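Local coordinates for molybdopterin molybdotransferase (Pyrococcus horikoshii, PDB 1UZ5), which probably inserts molybdenum from molybdate into adenylyl-molybdopterin, releasing AMP and yielding Mo-molybdopterin in the last steps of molybdenum cofactor synthesis, at residues A12-P23 with L313-A322; K180-N190 with G220-D231. One frame throughout, in Å; residues are numbered along the deposited sequence.

Interaction 1 of 2, residues A12-P23 with L313-A322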
loop_
_atom_site.group_PDB
_atom_site.type_symbol
_atom_site.label_atom_id
_atom_site.label_comp_id
_atom_site.label_asym_id
_atom_site.label_seq_id
_atom_site.Cartn_x
_atom_site.Cartn_y
_atom_site.Cartn_z
ATOM N N ALA A 12 10.717 -6.436 23.403
ATOM C CA ALA A 12 11.451 -6.150 22.174
ATOM C C ALA A 12 10.566 -5.331 21.237
ATOM O O ALA A 12 11.050 -4.447 20.529
ATOM C CB ALA A 12 11.873 -7.446 21.501
ATOM N N LEU A 13 9.267 -5.625 21.242
ATOM C CA LEU A 13 8.325 -4.897 20.398
ATOM C C LEU A 13 8.182 -3.462 20.888
ATOM O O LEU A 13 8.150 -2.524 20.089
ATOM C CB LEU A 13 6.960 -5.587 20.396
ATOM C CG LEU A 13 6.897 -6.940 19.688
ATOM C CD1 LEU A 13 5.507 -7.541 19.822
ATOM C CD2 LEU A 13 7.256 -6.754 18.221
ATOM N N GLU A 14 8.102 -3.293 22.206
ATOM C CA GLU A 14 7.978 -1.963 22.790
ATOM C C GLU A 14 9.206 -1.133 22.445
ATOM O O GLU A 14 9.102 0.063 22.184
ATOM C CB GLU A 14 7.824 -2.061 24.309
ATOM C CG GLU A 14 6.490 -2.637 24.752
ATOM C CD GLU A 14 6.427 -2.887 26.249
ATOM O OE1 GLU A 14 6.783 -1.970 27.021
ATOM O OE2 GLU A 14 6.016 -3.996 26.652
ATOM N N VAL A 15 10.369 -1.778 22.437
ATOM C CA VAL A 15 11.615 -1.095 22.114
ATOM C C VAL A 15 11.602 -0.563 20.684
ATOM O O VAL A 15 11.973 0.583 20.435
ATOM C CB VAL A 15 12.826 -2.037 22.282
ATOM C CG1 VAL A 15 14.102 -1.337 21.832
ATOM C CG2 VAL A 15 12.944 -2.468 23.737
ATOM N N VAL A 16 11.182 -1.396 19.738
ATOM C CA VAL A 16 11.133 -0.967 18.343
ATOM C C VAL A 16 10.134 0.174 18.202
ATOM O O VAL A 16 10.381 1.143 17.486
ATOM C CB VAL A 16 10.720 -2.122 17.411
ATOM C CG1 VAL A 16 10.613 -1.618 15.977
ATOM C CG2 VAL A 16 11.744 -3.251 17.505
ATOM N N GLN A 17 9.008 0.054 18.898
ATOM C CA GLN A 17 7.984 1.089 18.858
ATOM C C GLN A 17 8.582 2.409 19.322
ATOM O O GLN A 17 8.176 3.477 18.865
ATOM C CB GLN A 17 6.810 0.715 19.761
ATOM C CG GLN A 17 6.106 -0.567 19.359
ATOM C CD GLN A 17 4.950 -0.907 20.277
ATOM O OE1 GLN A 17 4.013 -0.125 20.425
ATOM N NE2 GLN A 17 5.009 -2.079 20.899
ATOM N N SER A 18 9.555 2.334 20.225
ATOM C CA SER A 18 10.196 3.539 20.741
ATOM C C SER A 18 11.033 4.198 19.657
ATOM O O SER A 18 11.369 5.380 19.758
ATOM C CB SER A 18 11.087 3.214 21.945
ATOM O OG SER A 18 12.386 2.822 21.534
ATOM N N PHE A 19 11.387 3.435 18.626
ATOM C CA PHE A 19 12.174 3.992 17.531
ATOM C C PHE A 19 11.240 4.758 16.614
ATOM O O PHE A 19 10.044 4.472 16.547
ATOM C CB PHE A 19 12.863 2.897 16.706
ATOM C CG PHE A 19 13.834 2.057 17.482
ATOM C CD1 PHE A 19 14.577 2.603 18.525
ATOM C CD2 PHE A 19 14.027 0.720 17.148
ATOM C CE1 PHE A 19 15.500 1.828 19.228
ATOM C CE2 PHE A 19 14.948 -0.065 17.843
ATOM C CZ PHE A 19 15.686 0.492 18.885
ATOM N N LYS A 20 11.783 5.731 15.903
ATOM C CA LYS A 20 10.971 6.504 14.990
ATOM C C LYS A 20 11.806 6.913 13.794
ATOM O O LYS A 20 12.818 7.597 13.932
ATOM C CB LYS A 20 10.406 7.739 15.694
ATOM C CG LYS A 20 9.272 8.415 14.940
ATOM C CD LYS A 20 8.633 9.505 15.786
ATOM C CE LYS A 20 7.407 10.095 15.106
ATOM N NZ LYS A 20 6.735 11.107 15.969
ATOM N N ILE A 21 11.386 6.464 12.619
ATOM C CA ILE A 21 12.076 6.799 11.388
ATOM C C ILE A 21 11.232 7.847 10.677
ATOM O O ILE A 21 10.014 7.707 10.575
ATOM C CB ILE A 21 12.211 5.576 10.450
ATOM C CG1 ILE A 21 12.954 4.439 11.159
ATOM C CG2 ILE A 21 12.939 5.982 9.175
ATOM C CD1 ILE A 21 14.378 4.772 11.535
ATOM N N SER A 22 11.879 8.904 10.208
ATOM C CA SER A 22 11.184 9.957 9.476
ATOM C C SER A 22 11.948 10.130 8.179
ATOM O O SER A 22 12.893 10.910 8.101
ATOM C CB SER A 22 11.174 11.263 10.273
ATOM O OG SER A 22 10.300 11.162 11.385
ATOM N N PRO A 23 11.546 9.385 7.138
ATOM C CA PRO A 23 12.190 9.439 5.826
ATOM C C PRO A 23 11.999 10.777 5.118
ATOM O O PRO A 23 12.747 11.118 4.202
ATOM C CB PRO A 23 11.528 8.285 5.081
ATOM C CG PRO A 23 10.126 8.335 5.607
ATOM C CD PRO A 23 10.343 8.531 7.098
ATOM N N LEU A 313 8.488 -9.795 12.260
ATOM C CA LEU A 313 8.093 -9.448 13.619
ATOM C C LEU A 313 8.696 -8.164 14.166
ATOM O O LEU A 313 8.019 -7.406 14.857
ATOM C CB LEU A 313 8.440 -10.596 14.571
ATOM C CG LEU A 313 7.564 -11.846 14.498
ATOM C CD1 LEU A 313 8.194 -12.971 15.301
ATOM C CD2 LEU A 313 6.176 -11.514 15.028
ATOM N N LEU A 314 9.959 -7.909 13.841
ATOM C CA LEU A 314 10.656 -6.741 14.373
ATOM C C LEU A 314 10.907 -5.560 13.445
ATOM O O LEU A 314 10.718 -4.409 13.837
ATOM C CB LEU A 314 12.005 -7.178 14.953
ATOM C CG LEU A 314 12.014 -8.357 15.932
ATOM C CD1 LEU A 314 13.445 -8.662 16.338
ATOM C CD2 LEU A 314 11.170 -8.031 17.153
ATOM N N VAL A 315 11.346 -5.831 12.222
ATOM C CA VAL A 315 11.660 -4.747 11.305
ATOM C C VAL A 315 10.469 -4.189 10.534
ATOM O O VAL A 315 10.330 -2.974 10.396
ATOM C CB VAL A 315 12.753 -5.179 10.303
ATOM C CG1 VAL A 315 13.211 -3.980 9.484
ATOM C CG2 VAL A 315 13.937 -5.794 11.059
ATOM N N VAL A 316 9.611 -5.071 10.041
ATOM C CA VAL A 316 8.454 -4.646 9.269
ATOM C C VAL A 316 7.596 -3.594 9.981
ATOM O O VAL A 316 7.291 -2.554 9.401
ATOM C CB VAL A 316 7.599 -5.866 8.857
ATOM C CG1 VAL A 316 6.306 -5.415 8.196
ATOM C CG2 VAL A 316 8.399 -6.734 7.879
ATOM N N PRO A 317 7.211 -3.837 11.246
ATOM C CA PRO A 317 6.392 -2.838 11.944
ATOM C C PRO A 317 7.034 -1.445 11.932
ATOM O O PRO A 317 6.348 -0.434 11.777
ATOM C CB PRO A 317 6.270 -3.424 13.348
ATOM C CG PRO A 317 6.247 -4.907 13.073
ATOM C CD PRO A 317 7.381 -5.044 12.078
ATOM N N LEU A 318 8.354 -1.403 12.087
ATOM C CA LEU A 318 9.089 -0.144 12.086
ATOM C C LEU A 318 8.971 0.547 10.730
ATOM O O LEU A 318 8.687 1.742 10.648
ATOM C CB LEU A 318 10.569 -0.393 12.394
ATOM C CG LEU A 318 11.496 0.827 12.382
ATOM C CD1 LEU A 318 11.049 1.827 13.439
ATOM C CD2 LEU A 318 12.930 0.389 12.641
ATOM N N LEU A 319 9.191 -0.217 9.665
ATOM C CA LEU A 319 9.127 0.321 8.315
ATOM C C LEU A 319 7.718 0.780 7.942
ATOM O O LEU A 319 7.542 1.830 7.331
ATOM C CB LEU A 319 9.630 -0.730 7.319
ATOM C CG LEU A 319 11.044 -1.226 7.641
ATOM C CD1 LEU A 319 11.518 -2.220 6.588
ATOM C CD2 LEU A 319 11.991 -0.034 7.711
ATOM N N LEU A 320 6.717 -0.009 8.317
ATOM C CA LEU A 320 5.338 0.341 8.015
ATOM C C LEU A 320 4.945 1.649 8.695
ATOM O O LEU A 320 4.296 2.499 8.089
ATOM C CB LEU A 320 4.396 -0.785 8.451
ATOM C CG LEU A 320 4.526 -2.089 7.658
ATOM C CD1 LEU A 320 3.491 -3.098 8.136
ATOM C CD2 LEU A 320 4.338 -1.804 6.173
ATOM N N ARG A 321 5.350 1.814 9.951
ATOM C CA ARG A 321 5.033 3.030 10.691
ATOM C C ARG A 321 5.685 4.238 10.045
ATOM O O ARG A 321 5.119 5.327 10.040
ATOM C CB ARG A 321 5.490 2.900 12.140
ATOM C CG ARG A 321 4.655 1.925 12.947
ATOM C CD ARG A 321 5.375 1.528 14.216
ATOM N NE ARG A 321 4.633 0.473 14.901
ATOM C CZ ARG A 321 5.181 -0.447 15.688
ATOM N NH1 ARG A 321 4.413 -1.362 16.262
ATOM N NH2 ARG A 321 6.492 -0.460 15.896
ATOM N N ALA A 322 6.877 4.046 9.495
ATOM C CA ALA A 322 7.579 5.134 8.830
ATOM C C ALA A 322 6.827 5.544 7.561
ATOM O O ALA A 322 6.992 6.658 7.065
ATOM C CB ALA A 322 8.976 4.698 8.470
HETATM O O HOH W 1 7.228 -2.758 17.350
HETATM O O HOH W 2 9.305 4.554 12.223
#
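V16 and L318 meet at the middle of this contact: the CG1 methyl of V16 lies 3.8 Å from L318 CB and also presses on the backbone carbonyl of L314. With chi1 at 177°, V16 turns CG1 away from its own backbone N and into the groove between L314 and L318. One turn further, L318 CD1 fits between two residues of the chain leaving the helix, 3.9 Å from F19 CB and 4.0 Å from I21 CG1; the I21 and L318 side chains cross nearly at right angles. The methyl of A322 then packs against I21 CB, and the P23 ring lies by A322 O. Toward the other end, L13 CD2 reaches the carbonyl of L313 and the CD2 methyl of L314, which A12 touches as well.

Helix 12-18 thus runs almost parallel to helix 313-322, at 28°, and lays the N-terminal end of the chain on the probable molybdopterin binding domain, an alpha/beta fold with helices packed on a central sheet. P317, whose N makes no bond to the turn before, kinks the second helix.

Water serves the polar groups along the seam. Water 1 gives a proton to L13 O and accepts one from R321 NH2 at 2.8 Å, lying in the guanidinium plane at its edge, while P317 CB covers one face of that group and Q17 CG touches it obliquely, 3.5 Å from NH2. R321 is modelled in two conformers, so these details hold for one of them. Water 2 accepts from I21 N at 2.9 Å and donates to L318 O. Behind this layer, I289 of strand 288-292 touches V16, F19 and L314, and V249 of strand 249-253 touches I21 and L318.

Interaction 2 of 2, residues K180-N190 with G220-D231. With SO4 (sulfate ion), chain D.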
loop_
_atom_site.group_PDB
_atom_site.type_symbol
_atom_site.label_atom_id
_atom_site.label_comp_id
_atom_site.label_asym_id
_atom_site.label_seq_id
_atom_site.Cartn_x
_atom_site.Cartn_y
_atom_site.Cartn_z
ATOM N N LYS A 180 11.520 7.021 0.394
ATOM C CA LYS A 180 11.697 5.631 0.795
ATOM C C LYS A 180 12.712 5.482 1.919
ATOM O O LYS A 180 13.849 5.929 1.801
ATOM C CB LYS A 180 12.120 4.788 -0.411
ATOM C CG LYS A 180 11.067 4.738 -1.510
ATOM C CD LYS A 180 11.548 3.956 -2.715
ATOM C CE LYS A 180 10.459 3.860 -3.772
ATOM N NZ LYS A 180 10.925 3.108 -4.968
ATOM N N PRO A 181 12.298 4.873 3.038
ATOM C CA PRO A 181 13.194 4.666 4.182
ATOM C C PRO A 181 14.343 3.778 3.698
ATOM O O PRO A 181 14.107 2.704 3.143
ATOM C CB PRO A 181 12.310 3.933 5.189
ATOM C CG PRO A 181 10.920 4.337 4.801
ATOM C CD PRO A 181 10.975 4.293 3.306
ATOM N N LYS A 182 15.577 4.228 3.888
ATOM C CA LYS A 182 16.725 3.453 3.448
ATOM C C LYS A 182 17.151 2.431 4.491
ATOM O O LYS A 182 17.347 2.764 5.658
ATOM C CB LYS A 182 17.901 4.372 3.137
ATOM C CG LYS A 182 17.678 5.302 1.966
ATOM C CD LYS A 182 18.913 6.158 1.736
ATOM C CE LYS A 182 18.746 7.055 0.519
ATOM N NZ LYS A 182 19.946 7.907 0.301
ATOM N N VAL A 183 17.280 1.182 4.066
ATOM C CA VAL A 183 17.707 0.118 4.971
ATOM C C VAL A 183 18.988 -0.516 4.434
ATOM O O VAL A 183 18.982 -1.127 3.366
ATOM C CB VAL A 183 16.636 -0.973 5.100
ATOM C CG1 VAL A 183 17.110 -2.056 6.071
ATOM C CG2 VAL A 183 15.329 -0.359 5.582
ATOM N N ALA A 184 20.087 -0.340 5.165
ATOM C CA ALA A 184 21.373 -0.909 4.771
ATOM C C ALA A 184 21.384 -2.356 5.260
ATOM O O ALA A 184 21.183 -2.619 6.450
ATOM C CB ALA A 184 22.515 -0.123 5.410
ATOM N N VAL A 185 21.615 -3.285 4.336
ATOM C CA VAL A 185 21.616 -4.707 4.658
ATOM C C VAL A 185 22.994 -5.346 4.560
ATOM O O VAL A 185 23.723 -5.127 3.591
ATOM C CB VAL A 185 20.660 -5.476 3.729
ATOM C CG1 VAL A 185 20.712 -6.971 4.049
ATOM C CG2 VAL A 185 19.240 -4.932 3.886
ATOM N N ILE A 186 23.329 -6.142 5.574
ATOM C CA ILE A 186 24.612 -6.837 5.640
ATOM C C ILE A 186 24.432 -8.340 5.892
ATOM O O ILE A 186 23.580 -8.742 6.681
ATOM C CB ILE A 186 25.486 -6.269 6.790
ATOM C CG1 ILE A 186 25.887 -4.827 6.479
ATOM C CG2 ILE A 186 26.725 -7.151 7.001
ATOM C CD1 ILE A 186 26.465 -4.079 7.680
ATOM N N SER A 187 25.228 -9.159 5.207
ATOM C CA SER A 187 25.200 -10.614 5.407
ATOM C C SER A 187 26.530 -10.994 6.067
ATOM O O SER A 187 27.595 -10.597 5.591
ATOM C CB SER A 187 25.055 -11.356 4.073
ATOM O OG SER A 187 23.741 -11.216 3.555
ATOM N N THR A 188 26.477 -11.745 7.162
ATOM C CA THR A 188 27.708 -12.131 7.857
ATOM C C THR A 188 27.929 -13.641 7.900
ATOM O O THR A 188 27.005 -14.410 8.166
ATOM C CB THR A 188 27.728 -11.606 9.310
ATOM O OG1 THR A 188 26.672 -12.218 10.059
ATOM C CG2 THR A 188 27.550 -10.096 9.334
ATOM N N GLY A 189 29.165 -14.050 7.643
ATOM C CA GLY A 189 29.508 -15.462 7.657
ATOM C C GLY A 189 30.757 -15.717 6.840
ATOM O O GLY A 189 30.887 -15.216 5.720
ATOM N N ASN A 190 31.683 -16.497 7.390
ATOM C CA ASN A 190 32.920 -16.797 6.679
ATOM C C ASN A 190 32.683 -17.707 5.483
ATOM O O ASN A 190 33.521 -17.799 4.587
ATOM C CB ASN A 190 33.941 -17.440 7.623
ATOM C CG ASN A 190 34.336 -16.524 8.760
ATOM O OD1 ASN A 190 34.541 -15.322 8.563
ATOM N ND2 ASN A 190 34.454 -17.085 9.959
ATOM N N GLY A 220 7.961 -0.853 0.339
ATOM C CA GLY A 220 8.019 0.593 0.191
ATOM C C GLY A 220 9.310 1.285 0.583
ATOM O O GLY A 220 9.420 2.507 0.470
ATOM N N GLY A 221 10.292 0.523 1.052
ATOM C CA GLY A 221 11.552 1.136 1.428
ATOM C C GLY A 221 12.584 0.962 0.334
ATOM O O GLY A 221 12.264 0.538 -0.778
ATOM N N GLU A 222 13.827 1.315 0.636
ATOM C CA GLU A 222 14.907 1.145 -0.321
ATOM C C GLU A 222 15.974 0.255 0.315
ATOM O O GLU A 222 16.690 0.681 1.224
ATOM C CB GLU A 222 15.541 2.479 -0.700
ATOM C CG GLU A 222 16.584 2.323 -1.804
ATOM C CD GLU A 222 17.406 3.576 -2.026
ATOM O OE1 GLU A 222 16.868 4.689 -1.837
ATOM O OE2 GLU A 222 18.590 3.449 -2.405
ATOM N N GLY A 223 16.059 -0.984 -0.157
ATOM C CA GLY A 223 17.042 -1.907 0.375
ATOM C C GLY A 223 18.379 -1.691 -0.300
ATOM O O GLY A 223 18.483 -1.760 -1.525
ATOM N N ILE A 224 19.403 -1.408 0.494
ATOM C CA ILE A 224 20.737 -1.191 -0.045
ATOM C C ILE A 224 21.651 -2.296 0.486
ATOM O O ILE A 224 21.930 -2.358 1.684
ATOM C CB ILE A 224 21.283 0.179 0.381
ATOM C CG1 ILE A 224 20.314 1.278 -0.077
ATOM C CG2 ILE A 224 22.668 0.404 -0.234
ATOM C CD1 ILE A 224 20.645 2.658 0.461
ATOM N N PHE A 225 22.104 -3.171 -0.405
ATOM C CA PHE A 225 22.968 -4.277 -0.005
ATOM C C PHE A 225 24.408 -3.816 0.181
ATOM O O PHE A 225 25.093 -3.476 -0.781
ATOM C CB PHE A 225 22.901 -5.406 -1.040
ATOM C CG PHE A 225 23.580 -6.676 -0.598
ATOM C CD1 PHE A 225 23.411 -7.156 0.699
ATOM C CD2 PHE A 225 24.379 -7.398 -1.480
ATOM C CE1 PHE A 225 24.033 -8.338 1.118
ATOM C CE2 PHE A 225 25.004 -8.580 -1.074
ATOM C CZ PHE A 225 24.828 -9.049 0.229
ATOM N N MET A 226 24.853 -3.806 1.432
ATOM C CA MET A 226 26.208 -3.385 1.774
ATOM C C MET A 226 27.251 -4.449 1.445
ATOM O O MET A 226 28.439 -4.153 1.339
ATOM C CB MET A 226 26.287 -3.051 3.262
ATOM C CG MET A 226 25.341 -1.944 3.693
ATOM S SD MET A 226 25.563 -0.487 2.668
ATOM C CE MET A 226 27.251 -0.027 3.102
ATOM N N GLY A 227 26.808 -5.691 1.295
ATOM C CA GLY A 227 27.741 -6.759 0.988
ATOM C C GLY A 227 27.889 -7.789 2.095
ATOM O O GLY A 227 27.115 -7.824 3.053
ATOM N N VAL A 228 28.907 -8.630 1.960
ATOM C CA VAL A 228 29.172 -9.694 2.917
ATOM C C VAL A 228 30.303 -9.364 3.888
ATOM O O VAL A 228 31.371 -8.928 3.478
ATOM C CB VAL A 228 29.540 -10.999 2.164
ATOM C CG1 VAL A 228 29.937 -12.088 3.156
ATOM C CG2 VAL A 228 28.364 -11.448 1.310
ATOM N N ALA A 229 30.070 -9.590 5.174
ATOM C CA ALA A 229 31.098 -9.341 6.181
ATOM C C ALA A 229 31.627 -10.656 6.774
ATOM O O ALA A 229 30.851 -11.555 7.106
ATOM C CB ALA A 229 30.537 -8.474 7.297
ATOM N N ARG A 230 32.948 -10.768 6.899
ATOM C CA ARG A 230 33.553 -11.955 7.499
ATOM C C ARG A 230 33.126 -11.960 8.963
ATOM O O ARG A 230 32.816 -10.909 9.527
ATOM C CB ARG A 230 35.078 -11.881 7.414
ATOM C CG ARG A 230 35.647 -12.057 6.015
ATOM C CD ARG A 230 35.734 -13.525 5.636
ATOM N NE ARG A 230 36.680 -14.250 6.484
ATOM C CZ ARG A 230 36.915 -15.558 6.403
ATOM N NH1 ARG A 230 36.273 -16.298 5.508
ATOM N NH2 ARG A 230 37.793 -16.127 7.219
ATOM N N ASP A 231 33.108 -13.132 9.586
ATOM C CA ASP A 231 32.708 -13.213 10.984
ATOM C C ASP A 231 33.832 -12.826 11.950
ATOM O O ASP A 231 34.266 -13.639 12.765
ATOM C CB ASP A 231 32.198 -14.621 11.308
ATOM C CG ASP A 231 31.564 -14.708 12.685
ATOM O OD1 ASP A 231 30.650 -13.906 12.970
ATOM O OD2 ASP A 231 31.972 -15.579 13.482
HETATM S S SO4 D . 21.166 -3.629 -4.196
HETATM O O1 SO4 D . 19.706 -3.840 -3.545
HETATM O O2 SO4 D . 21.833 -2.692 -3.309
HETATM O O3 SO4 D . 21.782 -4.783 -4.290
HETATM O O4 SO4 D . 20.885 -2.973 -5.441
HETATM O O HOH W 3 15.267 6.753 -0.489
HETATM O O HOH W 4 13.333 0.927 -3.759
#
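Strands 182-188 and 222-229 run parallel, their axes 4.6 Å apart at the closest, joined by a ladder of backbone hydrogen bonds from P181 O to G189 N. A beta bulge interrupts the register: V185 pairs with F225 but S187 with V228, so M226 and G227 share the place facing I186, and G227 has a positive phi. I186 fills this side of the bulge, its CG1 3.7 Å from M226 CB and its CG2 4.0 Å from A229 CB. With CG anti to its carbonyl carbon (chi1 -59°) and a bent chain beyond, M226 brings CG over A184 CB, 3.8 Å away. Shortening I186 to an alanine removes both branches and is likely to leave M226 and A229 without their shared apolar neighbour, opening a gap beside the bulge.

On the face of V183, V185 and S187, covered by helix 208-219, the F225 ring meets S187 OG at its edge, near the ring plane; that hydroxyl is hydrogen-bonded to D206. Helix 208-219 makes the pair a beta-alpha-beta crossover, and helix 233-246 covers the other face. At the loop end, N190 OD1 accepts D231 N at 2.8 Å, the donor standing 45° out of the carbonyl plane, and sits over the face of the R230 guanidinium, 3.2 Å from CZ.

F225 N, pointing away from the ladder, donates to sulfate O2 at 3.0 Å, and R210 holds the same ion. The sulfate probably came from the crystallisation liquor; its place implies that the outward N-H of F225 can serve an anion, whereas E222, I224, M226 and A229 spend theirs on the neighbouring strand.

How the interactions relate
The four segments come along the chain as 12-23, 180-190, 220-231 and 313-322, so the strand pair of interaction 2 falls between the halves of interaction 1. Their centres are about 17 Å apart, on the same side of the chain's centre, and they touch: L319 CD2 lies 4.0 Å from V183 CG2, and P23 CB 4.0 Å from P181 CG. Helix 304-322 therefore packs on the V183 face of the sheet that holds both strands of interaction 2, and helix 9-18 lies alongside it. The N-terminal segment and the probable molybdopterin binding domain, far apart in sequence, form one compact body.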